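Long-range contacts in methylenetetrahydrofolate--tRNA-(uracil-5-)-methyltransferase TrmFO (Thermus thermophilus, PDB 3G5S), which catalyses the folate- and FAD-dependent methylation of uridine 54 in tRNA to 5-methyluridine, with NADH or NADPH as reductant: residues T19-V25 against G354-A358; N188-T192 against M292-L296; W397-V403 against R413-R419. One frame throughout, in Å; residues are numbered along the deposited sequence. Where two conformers were deposited one is given.

Interaction 1. Residues T19-V25 against G354-A358; sequences TLLRLGV and GLNAA. With EDO (1,2-ethanediol), chain I.
Leu20, Leu23 and Val25 make a shallow apolar hollow for the methyl of Ala358, where two helices of the Rossmann-type FAD-binding fold pack together: 11-22, which follows the first strand of its parallel sheet, and 343-361, far along the chain. CB of Ala358, the methyl bump, lies 3.7 Å from Leu20 CD2 and 3.6 Å from Leu23 CD1, with CG2 of Val25 against it as well. In the reverse sense, Leu20 pushes CD2 between Ala357 and Ala358, while its CG rests on the Gly354 carbonyl oxygen. At the other end, CG2 of Thr19 is anti to the backbone N and fits against the backbone where Gly354 meets Leu355, 3.5 Å from Leu355 N; OG1 is turned back to its own helix, bonded to Glu15 O. Gly354 lets the helices come this close, its CA 5.4 Å from that of Thr19, since a beta carbon there would press on Thr19 CB. A Schellman motif with Gly24 as its C-prime residue ends helix 11-22 and turns Val25 back toward Ala358. Strand 4-7 lies beneath, Val4 touching both Leu20 and Val25. Beside Ala358, Leu23 and Leu355 cross obliquely, their CD1 methyls 3.7 Å apart.

Interaction 2. Residues N188-T192 against M292-L296; sequences NCPMT and MIPGL
A chi1 of -57° puts SG of Cys189 anti to the carbonyl carbon and 3.4 Å from Pro294 O; CB of Cys189 is itself 3.2 Å from Pro294 O. Met191, a selenomethionine, runs extended through its first two torsions and then bends at the third (chi3 -59°); in the conformer given, one of two deposited, the bend carries CE to 3.8 Å from CD of Pro294, the two side chains at about a right angle, and also against CG2 of Ile293. That CG2 packs on Cys189 too, Ile293 CG2 lying 3.8 Å from Cys189 CB. Ile293 and Pro294 thus fit between two side chains of strand 187-191, in the six-stranded antiparallel sheet. They open a type II beta turn, Ile293 to Leu296, in the loop after helix 283-290; Leu296 N closes it on Ile293 O at 2.8 Å, and Gly295 has positive phi (98°), where a beta carbon would collide with the carbonyl oxygen of Pro294. Pro190 has its CB directed away from the turn and offers its carbonyl instead, Pro190 O 3.5 Å from Pro294 CG. Val260 of the adjoining strand touches Met191 and Ile293; helix 193-205 borders the turn through Glu195 and Phe199.

Interaction 3. Residues W397-V403 against R413-R419; sequences WGLVPPV and RQAMYRR. With EDO (1,2-ethanediol), chain H.
Trp397 and Met416 lie at the heart of a contact in which the long helix 409-429 packs against the irregular loop between it and helix 374-384. Arg413 lays its aliphatic stem over one face of the indole, a CH-pi contact with CG 3.8 Å from the centroid of the Trp397 five-membered ring; the chain is extended from CG to NE, and the guanidinium beyond runs nearly parallel to the ring plane (8°), but it is the stem that covers the face. Met416, a selenomethionine, approaches the six-membered ring obliquely in a Met-aromatic contact, SE 4.4 Å from its centroid, while its CB meets CZ3. The indole NE1 is bonded to Thr61 O, and Ala63 and Leu66 of helix 63-74 also touch the ring. Replacing the indole with the methyl of an alanine is likely to open a gap under the Arg413 stem and beside Met416, and to leave Thr61 O without its indole donor.

Apolar packing continues along Met416, whose extended chain carries CE to Pro402 CA, and also close to Pro401 O. Val403 lies alongside it, antiparallel, with CG2 a tight 3.4 Å from Met416 CG, and also touches the methyl of Ala415.

The polar contacts lie at the two ends. Arg413 NE donates to O2 of an ethanediol, probably from the crystallisation liquor, at 2.8 Å; Glu300 shares that molecule. A bend at chi3 (65°) turns the guanidinium of Arg419 to two successive loop carbonyls, both in its plane although each donor stands above the plane of the carbonyl. NH1 reaches Pro402 O at 3.0 Å, Val403 CG2 lies over one guanidinium face, and NH2 makes the shorter bond to Pro401 O, 2.7 Å long and nearly straight at 167°.

From the N terminus, helix 11-22 opens the longest loop almost at once: interaction 1 closes it only at helix 343-361, joining early and late parts of the FAD-binding fold. Interaction 2 is nested inside that span, where strand 187-191 of the antiparallel sheet meets the loop after helix 283-290, and closes a loop of 99 intervening residues. The two centres lie about 50 Å apart, on opposite sides of the chain's centre. Interaction 3 follows both in series, a short closure of nine residues that brings helix 409-429 back against 397-403. Its centre is about 29 Å from that of interaction 1 and 28 Å from that of interaction 2, and none of the three touch.

Interaction 1. Residues T19-V25 against G354-A358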
loop_
_atom_site.group_PDB
_atom_site.type_symbol
_atom_site.label_atom_id
_atom_site.label_comp_id
_atom_site.label_asym_id
_atom_site.label_seq_id
_atom_site.Cartn_x
_atom_site.Cartn_y
_atom_site.Cartn_z
ATOM N N THR A 19 4.658 19.748 -3.342
ATOM C CA THR A 19 6.100 19.570 -3.280
ATOM C C THR A 19 6.793 20.315 -4.423
ATOM O O THR A 19 7.785 21.022 -4.221
ATOM C CB THR A 19 6.466 18.073 -3.315
ATOM O OG1 THR A 19 5.700 17.362 -2.335
ATOM C CG2 THR A 19 7.941 17.873 -3.024
ATOM N N LEU A 20 6.255 20.155 -5.625
ATOM C CA LEU A 20 6.758 20.877 -6.779
ATOM C C LEU A 20 6.706 22.389 -6.546
ATOM O O LEU A 20 7.689 23.101 -6.772
ATOM C CB LEU A 20 5.939 20.484 -8.002
ATOM C CG LEU A 20 6.303 19.125 -8.605
ATOM C CD1 LEU A 20 5.080 18.418 -9.174
ATOM C CD2 LEU A 20 7.361 19.296 -9.674
ATOM N N LEU A 21 5.558 22.876 -6.087
ATOM C CA LEU A 21 5.368 24.305 -5.878
ATOM C C LEU A 21 6.348 24.857 -4.843
ATOM O O LEU A 21 6.904 25.943 -5.023
ATOM C CB LEU A 21 3.922 24.598 -5.475
ATOM C CG LEU A 21 2.868 24.236 -6.526
ATOM C CD1 LEU A 21 1.468 24.271 -5.931
ATOM C CD2 LEU A 21 2.967 25.162 -7.737
ATOM N N ARG A 22 6.558 24.104 -3.763
ATOM C CA ARG A 22 7.478 24.503 -2.693
ATOM C C ARG A 22 8.897 24.669 -3.208
ATOM O O ARG A 22 9.664 25.482 -2.685
ATOM C CB ARG A 22 7.492 23.469 -1.550
ATOM C CG ARG A 22 6.182 23.316 -0.806
ATOM C CD ARG A 22 6.380 22.659 0.540
ATOM N NE ARG A 22 6.401 21.195 0.545
ATOM C CZ ARG A 22 7.182 20.481 1.358
ATOM N NH1 ARG A 22 8.031 21.103 2.156
ATOM N NH2 ARG A 22 7.149 19.159 1.352
ATOM N N LEU A 23 9.248 23.865 -4.205
ATOM C CA LEU A 23 10.570 23.918 -4.814
ATOM C C LEU A 23 10.632 24.891 -5.995
ATOM O O LEU A 23 11.629 24.947 -6.713
ATOM C CB LEU A 23 11.026 22.512 -5.220
ATOM C CG LEU A 23 11.320 21.601 -4.018
ATOM C CD1 LEU A 23 11.450 20.160 -4.471
ATOM C CD2 LEU A 23 12.564 22.051 -3.268
ATOM N N GLY A 24 9.570 25.671 -6.176
ATOM C CA GLY A 24 9.543 26.695 -7.209
ATOM C C GLY A 24 9.317 26.195 -8.626
ATOM O O GLY A 24 9.651 26.889 -9.589
ATOM N N VAL A 25 8.743 24.999 -8.758
ATOM C CA VAL A 25 8.480 24.418 -10.073
ATOM C C VAL A 25 6.985 24.519 -10.375
ATOM O O VAL A 25 6.167 23.992 -9.633
ATOM C CB VAL A 25 8.942 22.949 -10.121
ATOM C CG1 VAL A 25 8.653 22.338 -11.480
ATOM C CG2 VAL A 25 10.422 22.842 -9.784
ATOM N N GLY A 354 6.636 13.997 -6.402
ATOM C CA GLY A 354 6.749 15.421 -6.654
ATOM C C GLY A 354 8.169 15.926 -6.459
ATOM O O GLY A 354 8.657 16.754 -7.229
ATOM N N LEU A 355 8.834 15.434 -5.418
ATOM C CA LEU A 355 10.215 15.800 -5.158
ATOM C C LEU A 355 11.104 15.404 -6.335
ATOM O O LEU A 355 11.922 16.197 -6.805
ATOM C CB LEU A 355 10.698 15.129 -3.870
ATOM C CG LEU A 355 12.177 15.304 -3.520
ATOM C CD1 LEU A 355 12.585 16.774 -3.399
ATOM C CD2 LEU A 355 12.465 14.562 -2.226
ATOM N N ASN A 356 10.949 14.173 -6.804
ATOM C CA ASN A 356 11.785 13.709 -7.896
ATOM C C ASN A 356 11.465 14.364 -9.232
ATOM O O ASN A 356 12.367 14.645 -10.014
ATOM C CB ASN A 356 11.803 12.187 -7.965
ATOM C CG ASN A 356 12.684 11.596 -6.883
ATOM O OD1 ASN A 356 13.684 12.210 -6.499
ATOM N ND2 ASN A 356 12.320 10.423 -6.377
ATOM N N ALA A 357 10.189 14.641 -9.473
ATOM C CA ALA A 357 9.790 15.390 -10.661
ATOM C C ALA A 357 10.362 16.812 -10.626
ATOM O O ALA A 357 10.826 17.326 -11.645
ATOM C CB ALA A 357 8.279 15.422 -10.771
ATOM N N ALA A 358 10.331 17.439 -9.450
ATOM C CA ALA A 358 10.886 18.776 -9.289
ATOM C C ALA A 358 12.381 18.742 -9.561
ATOM O O ALA A 358 12.931 19.599 -10.263
ATOM C CB ALA A 358 10.614 19.293 -7.888
HETATM C C1 EDO I . 12.896 26.937 -9.427
HETATM O O1 EDO I . 12.167 28.162 -9.306
HETATM C C2 EDO I . 13.005 26.584 -10.903
HETATM O O2 EDO I . 13.585 27.677 -11.626
#

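Interaction 2. Residues N188-T192 against M292-L296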
loop_
_atom_site.group_PDB
_atom_site.type_symbol
_atom_site.label_atom_id
_atom_site.label_comp_id
_atom_site.label_asym_id
_atom_site.label_seq_id
_atom_site.Cartn_x
_atom_site.Cartn_y
_atom_site.Cartn_z
ATOM N N ASN A 188 5.160 -24.655 4.009
ATOM C CA ASN A 188 3.921 -25.415 4.041
ATOM C C ASN A 188 3.544 -25.732 5.475
ATOM O O ASN A 188 4.359 -26.260 6.221
ATOM C CB ASN A 188 4.089 -26.708 3.247
ATOM C CG ASN A 188 4.479 -26.449 1.812
ATOM O OD1 ASN A 188 3.631 -26.128 0.984
ATOM N ND2 ASN A 188 5.769 -26.565 1.511
ATOM N N CYS A 189 2.316 -25.402 5.852
ATOM C CA CYS A 189 1.800 -25.664 7.190
ATOM C C CYS A 189 0.785 -26.794 7.095
ATOM O O CYS A 189 -0.372 -26.553 6.745
ATOM C CB CYS A 189 1.107 -24.416 7.739
ATOM S SG CYS A 189 2.134 -22.934 7.799
ATOM N N PRO A 190 1.214 -28.037 7.376
ATOM C CA PRO A 190 0.280 -29.157 7.241
ATOM C C PRO A 190 -0.748 -29.224 8.367
ATOM O O PRO A 190 -0.473 -28.846 9.513
ATOM C CB PRO A 190 1.195 -30.382 7.269
ATOM C CG PRO A 190 2.398 -29.948 8.031
ATOM C CD PRO A 190 2.574 -28.480 7.738
HETATM N N MSE A 191 -1.915 -29.755 8.022
HETATM C CA MSE A 191 -3.072 -29.800 8.891
HETATM C C MSE A 191 -3.676 -31.192 8.831
HETATM O O MSE A 191 -3.673 -31.824 7.771
HETATM C CB MSE A 191 -4.099 -28.809 8.373
HETATM C CG MSE A 191 -4.962 -28.230 9.429
HETATM SE SE MSE A 191 -5.865 -26.727 8.676
HETATM C CE MSE A 191 -4.373 -25.680 8.182
ATOM N N THR A 192 -4.202 -31.664 9.958
ATOM C CA THR A 192 -4.959 -32.906 9.967
ATOM C C THR A 192 -6.383 -32.616 9.517
ATOM O O THR A 192 -6.799 -31.460 9.413
ATOM C CB THR A 192 -5.051 -33.503 11.375
ATOM O OG1 THR A 192 -5.741 -32.578 12.224
ATOM C CG2 THR A 192 -3.664 -33.790 11.939
HETATM N N MSE A 292 -5.324 -20.166 13.923
HETATM C CA MSE A 292 -5.734 -21.568 13.976
HETATM C C MSE A 292 -4.874 -22.462 13.083
HETATM O O MSE A 292 -4.991 -23.680 13.132
HETATM C CB MSE A 292 -7.193 -21.722 13.553
HETATM C CG MSE A 292 -8.180 -21.019 14.452
HETATM SE SE MSE A 292 -9.998 -21.311 13.852
HETATM C CE MSE A 292 -10.903 -20.264 15.222
ATOM N N ILE A 293 -4.030 -21.861 12.251
ATOM C CA ILE A 293 -3.207 -22.623 11.318
ATOM C C ILE A 293 -1.925 -23.052 12.018
ATOM O O ILE A 293 -1.239 -22.217 12.597
ATOM C CB ILE A 293 -2.860 -21.772 10.081
ATOM C CG1 ILE A 293 -4.142 -21.367 9.346
ATOM C CG2 ILE A 293 -1.892 -22.517 9.167
ATOM C CD1 ILE A 293 -3.936 -20.257 8.323
ATOM N N PRO A 294 -1.600 -24.355 11.984
ATOM C CA PRO A 294 -0.362 -24.806 12.628
ATOM C C PRO A 294 0.847 -24.022 12.131
ATOM O O PRO A 294 1.031 -23.859 10.921
ATOM C CB PRO A 294 -0.261 -26.273 12.206
ATOM C CG PRO A 294 -1.673 -26.689 11.958
ATOM C CD PRO A 294 -2.350 -25.473 11.382
ATOM N N GLY A 295 1.655 -23.536 13.070
ATOM C CA GLY A 295 2.790 -22.692 12.751
ATOM C C GLY A 295 2.496 -21.211 12.914
ATOM O O GLY A 295 3.406 -20.415 13.147
ATOM N N LEU A 296 1.223 -20.842 12.809
ATOM C CA LEU A 296 0.830 -19.439 12.825
ATOM C C LEU A 296 0.090 -19.039 14.102
ATOM O O LEU A 296 -0.522 -17.970 14.158
ATOM C CB LEU A 296 -0.013 -19.112 11.583
ATOM C CG LEU A 296 0.648 -19.445 10.241
ATOM C CD1 LEU A 296 -0.236 -18.999 9.086
ATOM C CD2 LEU A 296 2.030 -18.812 10.117
#

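Interaction 3. Residues W397-V403 against R413-R419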
loop_
_atom_site.group_PDB
_atom_site.type_symbol
_atom_site.label_atom_id
_atom_site.label_comp_id
_atom_site.label_asym_id
_atom_site.label_seq_id
_atom_site.Cartn_x
_atom_site.Cartn_y
_atom_site.Cartn_z
ATOM N N TRP A 397 5.332 -2.440 10.063
ATOM C CA TRP A 397 6.679 -2.612 10.583
ATOM C C TRP A 397 7.521 -3.650 9.848
ATOM O O TRP A 397 8.731 -3.671 10.010
ATOM C CB TRP A 397 6.647 -2.915 12.080
ATOM C CG TRP A 397 6.174 -1.772 12.915
ATOM C CD1 TRP A 397 5.098 -1.764 13.753
ATOM C CD2 TRP A 397 6.787 -0.477 13.036
ATOM N NE1 TRP A 397 4.996 -0.547 14.384
ATOM C CE2 TRP A 397 6.020 0.260 13.962
ATOM C CE3 TRP A 397 7.900 0.131 12.445
ATOM C CZ2 TRP A 397 6.338 1.578 14.313
ATOM C CZ3 TRP A 397 8.215 1.439 12.796
ATOM C CH2 TRP A 397 7.438 2.146 13.720
ATOM N N GLY A 398 6.903 -4.509 9.041
ATOM C CA GLY A 398 7.672 -5.451 8.246
ATOM C C GLY A 398 8.524 -4.813 7.156
ATOM O O GLY A 398 9.438 -5.453 6.635
ATOM N N LEU A 399 8.239 -3.553 6.829
ATOM C CA LEU A 399 8.901 -2.860 5.724
ATOM C C LEU A 399 10.290 -2.339 6.067
ATOM O O LEU A 399 11.060 -2.018 5.171
ATOM C CB LEU A 399 8.048 -1.681 5.266
ATOM C CG LEU A 399 6.694 -2.046 4.674
ATOM C CD1 LEU A 399 5.887 -0.796 4.424
ATOM C CD2 LEU A 399 6.827 -2.868 3.398
ATOM N N VAL A 400 10.594 -2.211 7.357
ATOM C CA VAL A 400 11.877 -1.661 7.798
ATOM C C VAL A 400 12.703 -2.758 8.466
ATOM O O VAL A 400 12.170 -3.807 8.823
ATOM C CB VAL A 400 11.691 -0.460 8.758
ATOM C CG1 VAL A 400 10.905 0.661 8.074
ATOM C CG2 VAL A 400 11.018 -0.896 10.056
ATOM N N PRO A 401 14.016 -2.536 8.634
ATOM C CA PRO A 401 14.824 -3.586 9.255
ATOM C C PRO A 401 14.384 -3.842 10.684
ATOM O O PRO A 401 13.810 -2.973 11.342
ATOM C CB PRO A 401 16.238 -2.996 9.236
ATOM C CG PRO A 401 16.210 -2.006 8.123
ATOM C CD PRO A 401 14.844 -1.408 8.180
ATOM N N PRO A 402 14.664 -5.049 11.175
ATOM C CA PRO A 402 14.365 -5.370 12.567
ATOM C C PRO A 402 15.176 -4.493 13.509
ATOM O O PRO A 402 16.194 -3.919 13.120
ATOM C CB PRO A 402 14.835 -6.826 12.700
ATOM C CG PRO A 402 15.176 -7.297 11.332
ATOM C CD PRO A 402 15.472 -6.090 10.519
ATOM N N VAL A 403 14.728 -4.397 14.753
ATOM C CA VAL A 403 15.606 -3.957 15.820
ATOM C C VAL A 403 15.975 -5.226 16.548
ATOM O O VAL A 403 15.120 -5.887 17.135
ATOM C CB VAL A 403 14.919 -2.986 16.785
ATOM C CG1 VAL A 403 15.780 -2.779 18.030
ATOM C CG2 VAL A 403 14.642 -1.666 16.078
ATOM N N ARG A 413 9.041 -1.671 18.544
ATOM C CA ARG A 413 8.361 -0.705 17.692
ATOM C C ARG A 413 8.747 0.723 18.064
ATOM O O ARG A 413 9.017 1.544 17.187
ATOM C CB ARG A 413 6.848 -0.922 17.740
ATOM C CG ARG A 413 6.425 -2.234 17.098
ATOM C CD ARG A 413 5.019 -2.637 17.468
ATOM N NE ARG A 413 4.731 -3.950 16.911
ATOM C CZ ARG A 413 3.776 -4.758 17.350
ATOM N NH1 ARG A 413 2.999 -4.380 18.353
ATOM N NH2 ARG A 413 3.603 -5.944 16.782
ATOM N N GLN A 414 8.799 1.020 19.356
ATOM C CA GLN A 414 9.247 2.338 19.779
ATOM C C GLN A 414 10.670 2.618 19.285
ATOM O O GLN A 414 10.974 3.716 18.825
ATOM C CB GLN A 414 9.135 2.472 21.303
ATOM C CG GLN A 414 7.682 2.458 21.803
ATOM C CD GLN A 414 7.557 2.496 23.315
ATOM O OE1 GLN A 414 6.633 3.103 23.858
ATOM N NE2 GLN A 414 8.480 1.839 24.001
ATOM N N ALA A 415 11.538 1.618 19.369
ATOM C CA ALA A 415 12.902 1.754 18.879
ATOM C C ALA A 415 12.934 1.984 17.369
ATOM O O ALA A 415 13.702 2.820 16.889
ATOM C CB ALA A 415 13.718 0.534 19.249
HETATM N N MSE A 416 12.098 1.258 16.631
HETATM C CA MSE A 416 12.020 1.428 15.183
HETATM C C MSE A 416 11.523 2.825 14.818
HETATM O O MSE A 416 11.975 3.423 13.837
HETATM C CB MSE A 416 11.081 0.383 14.580
HETATM C CG MSE A 416 11.602 -1.039 14.579
HETATM SE SE MSE A 416 10.282 -2.204 13.742
HETATM C CE MSE A 416 11.315 -3.854 13.656
ATOM N N TYR A 417 10.571 3.331 15.588
ATOM C CA TYR A 417 10.049 4.669 15.367
ATOM C C TYR A 417 11.155 5.709 15.512
ATOM O O TYR A 417 11.356 6.547 14.634
ATOM C CB TYR A 417 8.901 4.942 16.335
ATOM C CG TYR A 417 8.289 6.316 16.265
ATOM C CD1 TYR A 417 8.923 7.408 16.841
ATOM C CD2 TYR A 417 7.052 6.514 15.664
ATOM C CE1 TYR A 417 8.360 8.662 16.793
ATOM C CE2 TYR A 417 6.478 7.764 15.620
ATOM C CZ TYR A 417 7.141 8.830 16.180
ATOM O OH TYR A 417 6.567 10.079 16.141
ATOM N N ARG A 418 11.886 5.652 16.618
ATOM C CA ARG A 418 12.927 6.645 16.845
ATOM C C ARG A 418 14.025 6.558 15.802
ATOM O O ARG A 418 14.492 7.574 15.292
ATOM C CB ARG A 418 13.542 6.461 18.225
ATOM C CG ARG A 418 12.651 6.880 19.343
ATOM C CD ARG A 418 13.440 6.994 20.627
ATOM N NE ARG A 418 12.574 7.376 21.732
ATOM C CZ ARG A 418 12.950 8.158 22.735
ATOM N NH1 ARG A 418 14.183 8.649 22.765
ATOM N NH2 ARG A 418 12.093 8.449 23.707
ATOM N N ARG A 419 14.447 5.339 15.500
ATOM C CA ARG A 419 15.495 5.127 14.515
ATOM C C ARG A 419 15.057 5.630 13.143
ATOM O O ARG A 419 15.816 6.294 12.431
ATOM C CB ARG A 419 15.842 3.644 14.446
ATOM C CG ARG A 419 16.955 3.301 13.473
ATOM C CD ARG A 419 17.095 1.791 13.306
ATOM N NE ARG A 419 15.893 1.239 12.690
ATOM C CZ ARG A 419 15.647 -0.056 12.538
ATOM N NH1 ARG A 419 16.523 -0.962 12.956
ATOM N NH2 ARG A 419 14.520 -0.444 11.960
HETATM C C1 EDO H . 7.959 -6.028 16.087
HETATM O O1 EDO H . 7.722 -7.397 15.739
HETATM C C2 EDO H . 7.566 -5.131 14.921
HETATM O O2 EDO H . 6.143 -5.163 14.757
#